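Local atomic coordinates of phosphonopyruvate hydrolase (Variovorax sp., PDB entry 2HJP), a protein that hydrolyses phosphonopyruvate to pyruvate and phosphate, cleaving its carbon-phosphorus bond with the help of a divalent metal ion such as magnesium, cobalt or manganese. Residues M109-F114 with A154-L159; E133-I138 with Q173-A178. All blocks are in the same frame, centred on the assembly; numbering follows the deposited sequence.

Contact 1. Residues M109-F114 with A154-L159. With PPR (phosphonopyruvate), chain G.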
loop_
_atom_site.group_PDB
_atom_site.type_symbol
_atom_site.label_atom_id
_atom_site.label_comp_id
_atom_site.label_asym_id
_atom_site.label_seq_id
_atom_site.Cartn_x
_atom_site.Cartn_y
_atom_site.Cartn_z
ATOM N N MET A 109 -15.090 -3.897 -17.632
ATOM C CA MET A 109 -15.659 -4.811 -16.642
ATOM C C MET A 109 -16.385 -5.928 -17.444
ATOM O O MET A 109 -17.144 -5.638 -18.361
ATOM C CB MET A 109 -16.661 -4.058 -15.743
ATOM C CG MET A 109 -17.202 -4.905 -14.659
ATOM S SD MET A 109 -18.202 -4.026 -13.463
ATOM C CE MET A 109 -19.336 -3.101 -14.515
ATOM N N GLU A 110 -16.099 -7.182 -17.128
ATOM C CA GLU A 110 -16.689 -8.344 -17.853
ATOM C C GLU A 110 -17.835 -8.997 -17.113
ATOM O O GLU A 110 -17.971 -8.871 -15.873
ATOM C CB GLU A 110 -15.584 -9.393 -18.104
ATOM C CG GLU A 110 -15.015 -9.924 -16.765
ATOM C CD GLU A 110 -13.504 -10.226 -16.851
ATOM O OE1 GLU A 110 -13.068 -11.178 -16.199
ATOM O OE2 GLU A 110 -12.774 -9.513 -17.582
ATOM N N ASP A 111 -18.662 -9.731 -17.852
ATOM C CA ASP A 111 -19.840 -10.334 -17.218
ATOM C C ASP A 111 -19.661 -11.779 -16.697
ATOM O O ASP A 111 -20.643 -12.532 -16.560
ATOM C CB ASP A 111 -21.059 -10.245 -18.159
ATOM C CG ASP A 111 -20.794 -10.851 -19.537
ATOM O OD1 ASP A 111 -19.706 -11.425 -19.760
ATOM O OD2 ASP A 111 -21.679 -10.743 -20.412
ATOM N N LYS A 112 -18.427 -12.162 -16.406
ATOM C CA LYS A 112 -18.183 -13.492 -15.852
ATOM C C LYS A 112 -18.729 -13.444 -14.396
ATOM O O LYS A 112 -18.789 -12.371 -13.773
ATOM C CB LYS A 112 -16.685 -13.792 -15.817
ATOM C CG LYS A 112 -16.045 -13.780 -17.177
ATOM C CD LYS A 112 -14.789 -14.688 -17.343
ATOM C CE LYS A 112 -13.662 -14.378 -16.414
ATOM N NZ LYS A 112 -12.560 -15.396 -16.588
ATOM N N THR A 113 -19.118 -14.584 -13.864
ATOM C CA THR A 113 -19.599 -14.624 -12.493
ATOM C C THR A 113 -18.318 -14.560 -11.704
ATOM O O THR A 113 -17.230 -14.841 -12.241
ATOM C CB THR A 113 -20.274 -15.952 -12.140
ATOM O OG1 THR A 113 -19.295 -16.992 -12.234
ATOM C CG2 THR A 113 -21.390 -16.253 -13.116
ATOM N N PHE A 114 -18.422 -14.214 -10.430
ATOM C CA PHE A 114 -17.235 -14.140 -9.613
ATOM C C PHE A 114 -17.667 -14.353 -8.194
ATOM O O PHE A 114 -18.606 -13.747 -7.757
ATOM C CB PHE A 114 -16.594 -12.767 -9.699
ATOM C CG PHE A 114 -15.663 -12.496 -8.570
ATOM C CD1 PHE A 114 -14.413 -13.114 -8.541
ATOM C CD2 PHE A 114 -16.111 -11.777 -7.443
ATOM C CE1 PHE A 114 -13.612 -13.053 -7.411
ATOM C CE2 PHE A 114 -15.338 -11.692 -6.298
ATOM C CZ PHE A 114 -14.078 -12.332 -6.261
ATOM N N ALA A 154 -18.143 -2.435 -21.401
ATOM C CA ALA A 154 -18.636 -3.712 -20.932
ATOM C C ALA A 154 -18.044 -4.808 -21.818
ATOM O O ALA A 154 -18.162 -4.800 -23.058
ATOM C CB ALA A 154 -20.161 -3.750 -21.028
ATOM N N ARG A 155 -17.476 -5.786 -21.157
ATOM C CA ARG A 155 -16.906 -6.905 -21.858
ATOM C C ARG A 155 -17.821 -8.103 -21.808
ATOM O O ARG A 155 -18.242 -8.558 -20.730
ATOM C CB ARG A 155 -15.523 -7.191 -21.277
ATOM C CG ARG A 155 -14.954 -8.554 -21.629
ATOM C CD ARG A 155 -13.478 -8.681 -21.134
ATOM N NE ARG A 155 -13.076 -10.085 -21.038
ATOM C CZ ARG A 155 -11.831 -10.540 -20.869
ATOM N NH1 ARG A 155 -10.822 -9.692 -20.797
ATOM N NH2 ARG A 155 -11.603 -11.852 -20.715
ATOM N N VAL A 156 -18.162 -8.594 -22.992
ATOM C CA VAL A 156 -19.085 -9.721 -23.163
ATOM C C VAL A 156 -18.287 -11.019 -23.360
ATOM O O VAL A 156 -17.575 -11.152 -24.353
ATOM C CB VAL A 156 -20.016 -9.442 -24.430
ATOM C CG1 VAL A 156 -20.836 -10.693 -24.795
ATOM C CG2 VAL A 156 -20.919 -8.232 -24.176
ATOM N N GLU A 157 -18.434 -11.953 -22.425
ATOM C CA GLU A 157 -17.750 -13.244 -22.417
ATOM C C GLU A 157 -18.561 -14.399 -23.027
ATOM O O GLU A 157 -18.077 -15.548 -23.096
ATOM C CB GLU A 157 -17.450 -13.645 -20.974
ATOM C CG GLU A 157 -16.375 -12.881 -20.279
ATOM C CD GLU A 157 -15.028 -13.253 -20.814
ATOM O OE1 GLU A 157 -14.625 -14.426 -20.700
ATOM O OE2 GLU A 157 -14.394 -12.361 -21.349
ATOM N N ALA A 158 -19.787 -14.115 -23.439
ATOM C CA ALA A 158 -20.666 -15.157 -23.981
ATOM C C ALA A 158 -20.059 -16.028 -25.134
ATOM O O ALA A 158 -20.349 -17.229 -25.209
ATOM C CB ALA A 158 -21.985 -14.531 -24.414
ATOM N N LEU A 159 -19.253 -15.454 -26.034
ATOM C CA LEU A 159 -18.648 -16.290 -27.097
ATOM C C LEU A 159 -17.691 -17.305 -26.430
ATOM O O LEU A 159 -17.767 -18.518 -26.640
ATOM C CB LEU A 159 -17.890 -15.433 -28.135
ATOM C CG LEU A 159 -18.801 -14.539 -29.003
ATOM C CD1 LEU A 159 -18.085 -13.827 -30.140
ATOM C CD2 LEU A 159 -19.832 -15.430 -29.582
HETATM C C1 PPR G . -6.168 -8.633 -19.708
HETATM O O1 PPR G . -5.227 -8.196 -20.490
HETATM O "O2'" PPR G . -6.075 -8.737 -18.515
HETATM C C2 PPR G . -7.437 -8.995 -20.420
HETATM C C3 PPR G . -7.585 -9.506 -21.677
HETATM O O2 PPR G . -8.524 -8.785 -19.677
HETATM P P PPR G . -7.381 -11.350 -21.577
HETATM O O1P PPR G . -8.566 -11.812 -20.684
HETATM O O2P PPR G . -5.982 -11.596 -20.949
HETATM O O3P PPR G . -7.556 -11.815 -22.946
#
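Met109 and Glu110 pair in parallel with Ala154 and Arg155 where strands 106-110 and 151-156, neighbours in the closed eight-stranded barrel of the PEP mutase/isocitrate lyase superfamily, run out into their C-terminal loops. Two backbone bonds join them: Arg155 N to Met109 O (2.8 Å), nearly straight, and Asp111 N to Arg155 O (3.1 Å), more bent.

The charged groups form a network round Arg155. Its chain, with CG anti to the backbone N (chi1 164°) and extended as far as NE, lies alongside Glu110 and reaches phosphonopyruvate: NH1 and NH2 both bond to phosphonate oxygen O1P, at 3.1 and 3.0 Å, and NH1 makes a weak bond to O2. NE and NH2 grip Glu157 OE2 side-on in the guanidinium plane, with NE at 2.6 Å, while Glu110 OE2 sits over one face, 3.5 Å from NE, as a purely ionic partner. The two carboxylates probably hold the guanidinium in place for the substrate. A methionine in place of Arg155 would probably leave the phosphonate short of a positive mate and Glu110 and Glu157 without their shared counter-charge.

Aliphatic carbons meet in two places: Glu110 CB rests against CG and CD of Arg155, and the Lys112 methylenes cross those of Glu157. Asp111, bonded through OD2 to Tyr175, uses the syn side of OD1 to accept from Glu157 N at 3.0 Å.

Contact 2. Residues E133-I138 with Q173-A178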
loop_
_atom_site.group_PDB
_atom_site.type_symbol
_atom_site.label_atom_id
_atom_site.label_comp_id
_atom_site.label_asym_id
_atom_site.label_seq_id
_atom_site.Cartn_x
_atom_site.Cartn_y
_atom_site.Cartn_z
ATOM N N GLU A 133 -28.483 -8.586 -13.871
ATOM C CA GLU A 133 -27.513 -8.280 -12.806
ATOM C C GLU A 133 -26.367 -7.460 -13.433
ATOM O O GLU A 133 -25.943 -6.459 -12.843
ATOM C CB GLU A 133 -26.913 -9.526 -12.121
ATOM C CG GLU A 133 -25.778 -9.062 -11.155
ATOM C CD GLU A 133 -25.049 -10.197 -10.342
ATOM O OE1 GLU A 133 -25.320 -11.403 -10.574
ATOM O OE2 GLU A 133 -24.197 -9.840 -9.461
ATOM N N PHE A 134 -25.884 -7.854 -14.629
ATOM C CA PHE A 134 -24.776 -7.062 -15.186
ATOM C C PHE A 134 -25.215 -5.654 -15.589
ATOM O O PHE A 134 -24.447 -4.677 -15.472
ATOM C CB PHE A 134 -24.094 -7.738 -16.359
ATOM C CG PHE A 134 -22.687 -7.216 -16.585
ATOM C CD1 PHE A 134 -21.649 -7.488 -15.630
ATOM C CD2 PHE A 134 -22.385 -6.482 -17.731
ATOM C CE1 PHE A 134 -20.333 -7.034 -15.842
ATOM C CE2 PHE A 134 -21.064 -6.016 -17.967
ATOM C CZ PHE A 134 -20.027 -6.288 -17.023
ATOM N N GLN A 135 -26.444 -5.554 -16.071
ATOM C CA GLN A 135 -26.999 -4.255 -16.405
ATOM C C GLN A 135 -26.940 -3.411 -15.171
ATOM O O GLN A 135 -26.593 -2.239 -15.286
ATOM C CB GLN A 135 -28.438 -4.368 -16.894
ATOM C CG GLN A 135 -28.566 -4.873 -18.359
ATOM C CD GLN A 135 -30.020 -4.792 -18.831
ATOM O OE1 GLN A 135 -30.370 -4.108 -19.823
ATOM N NE2 GLN A 135 -30.875 -5.485 -18.108
ATOM N N GLY A 136 -27.265 -3.987 -13.998
ATOM C CA GLY A 136 -27.168 -3.207 -12.747
ATOM C C GLY A 136 -25.725 -2.717 -12.464
ATOM O O GLY A 136 -25.470 -1.597 -11.985
ATOM N N LYS A 137 -24.767 -3.602 -12.698
ATOM C CA LYS A 137 -23.350 -3.249 -12.492
ATOM C C LYS A 137 -22.848 -2.115 -13.410
ATOM O O LYS A 137 -22.134 -1.200 -12.999
ATOM C CB LYS A 137 -22.532 -4.530 -12.648
ATOM C CG LYS A 137 -22.777 -5.482 -11.443
ATOM C CD LYS A 137 -22.171 -6.849 -11.685
ATOM C CE LYS A 137 -20.660 -6.796 -11.527
ATOM N NZ LYS A 137 -20.030 -8.171 -11.308
ATOM N N ILE A 138 -23.235 -2.171 -14.658
ATOM C CA ILE A 138 -22.841 -1.134 -15.605
ATOM C C ILE A 138 -23.539 0.177 -15.222
ATOM O O ILE A 138 -22.914 1.239 -15.234
ATOM C CB ILE A 138 -23.314 -1.564 -17.025
ATOM C CG1 ILE A 138 -22.389 -2.689 -17.508
ATOM C CG2 ILE A 138 -23.316 -0.365 -18.015
ATOM C CD1 ILE A 138 -20.890 -2.340 -17.720
ATOM N N GLN A 173 -26.236 -5.641 -26.325
ATOM C CA GLN A 173 -27.318 -4.655 -26.459
ATOM C C GLN A 173 -27.900 -4.282 -25.097
ATOM O O GLN A 173 -28.243 -3.155 -24.851
ATOM C CB GLN A 173 -28.435 -5.223 -27.372
ATOM C CG GLN A 173 -28.160 -5.237 -28.885
ATOM C CD GLN A 173 -29.332 -5.932 -29.609
ATOM O OE1 GLN A 173 -29.608 -7.115 -29.376
ATOM N NE2 GLN A 173 -30.039 -5.194 -30.440
ATOM N N ALA A 174 -27.999 -5.252 -24.212
ATOM C CA ALA A 174 -28.531 -4.978 -22.890
ATOM C C ALA A 174 -27.592 -4.054 -22.132
ATOM O O ALA A 174 -28.038 -3.164 -21.383
ATOM C CB ALA A 174 -28.695 -6.298 -22.088
ATOM N N TYR A 175 -26.281 -4.289 -22.296
ATOM C CA TYR A 175 -25.277 -3.482 -21.600
ATOM C C TYR A 175 -25.230 -2.073 -22.147
ATOM O O TYR A 175 -25.039 -1.112 -21.422
ATOM C CB TYR A 175 -23.898 -4.165 -21.732
ATOM C CG TYR A 175 -23.864 -5.587 -21.192
ATOM C CD1 TYR A 175 -22.833 -6.453 -21.549
ATOM C CD2 TYR A 175 -24.882 -6.084 -20.374
ATOM C CE1 TYR A 175 -22.819 -7.785 -21.127
ATOM C CE2 TYR A 175 -24.882 -7.408 -19.941
ATOM C CZ TYR A 175 -23.838 -8.263 -20.323
ATOM O OH TYR A 175 -23.774 -9.578 -19.895
ATOM N N GLU A 176 -25.348 -1.939 -23.472
ATOM C CA GLU A 176 -25.371 -0.594 -24.055
ATOM C C GLU A 176 -26.631 0.123 -23.546
ATOM O O GLU A 176 -26.626 1.283 -23.254
ATOM C CB GLU A 176 -25.436 -0.690 -25.579
ATOM C CG GLU A 176 -25.748 0.622 -26.254
ATOM C CD GLU A 176 -25.664 0.527 -27.764
ATOM O OE1 GLU A 176 -25.291 -0.517 -28.330
ATOM O OE2 GLU A 176 -25.943 1.529 -28.407
ATOM N N GLU A 177 -27.724 -0.615 -23.416
ATOM C CA GLU A 177 -28.989 -0.023 -22.913
ATOM C C GLU A 177 -28.784 0.394 -21.454
ATOM O O GLU A 177 -29.327 1.360 -21.046
ATOM C CB GLU A 177 -30.083 -1.065 -23.033
ATOM C CG GLU A 177 -31.435 -0.788 -22.398
ATOM C CD GLU A 177 -32.325 -2.056 -22.507
ATOM O OE1 GLU A 177 -32.840 -2.579 -21.465
ATOM O OE2 GLU A 177 -32.465 -2.551 -23.668
ATOM N N ALA A 178 -27.915 -0.294 -20.699
ATOM C CA ALA A 178 -27.677 0.073 -19.288
ATOM C C ALA A 178 -26.683 1.238 -19.190
ATOM O O ALA A 178 -26.407 1.732 -18.112
ATOM C CB ALA A 178 -27.129 -1.165 -18.480
#
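Helix 133-138 and helix 173-177 run in roughly the same direction, their axes 8.9 Å apart at closest and crossing at -36°, with Gln135 and Ala178 the nearest pair of CA atoms at 5.2 Å. At the heart of the contact Phe134 and Tyr175 form an edge-to-face pair. The edge of Phe134 is turned to the face of Tyr175, with ring centroids 4.7 Å apart and planes at 59°. Phe134 CD2 is the atom that presses in, standing over the centre of the tyrosine ring and 3.5 Å from Tyr175 CE2. With chi1 at -158° the phenylalanine ring swings away from its own backbone N and out to its partner, and CB also rests against CE2 of the tyrosine. Tyr175 is held from its far end as well: its hydroxyl is hydrogen-bonded to Asp111 and Arg171, which probably keeps the far end of the ring from swinging away from Phe134.

These helices belong to the outer layer of a TIM-type barrel, packed side by side over strands 106-110 and 151-156. From the barrel wall, Met109 and Ala154 meet Phe134 and Ile138, and Ala154 also touches Tyr175.

Beyond the rings the packing is made by small groups. Ala178 CB fits against the backbone of helix 133-138, 3.4 Å from Gln135 O, and against Gln135 CB at 3.8 Å. From the next turn of that helix, Ile138 turns its CG2 branch to the same methyl, 3.9 Å from Ala178 CB, and to the carbonyl oxygens of Tyr175 and Ala178. Toward the solvent side, the aliphatic part of Gln135 runs past the edge of the Tyr175 ring, CG lying 4.4 Å from Tyr175 CD2, and its chain extends on over the methyl group of Ala174.

In the fold
From the N terminus, the chain passes along strand 106-110 into the first half of contact 1, then through helix 131-144, which supplies the first half of contact 2. Strand 151-156 returns to the barrel wall and closes contact 1, completing a beta-alpha-beta crossover; helix 165-177 then closes contact 2. The segments alternate, so the two loops cross rather than nest. One contact joins adjacent strands at the substrate end of the barrel, the other the helices packed outside them, with centres 11 Å apart. They meet directly through the bond between Asp111 and Tyr175 and where the Phe134 ring packs on the backbone of 109-111.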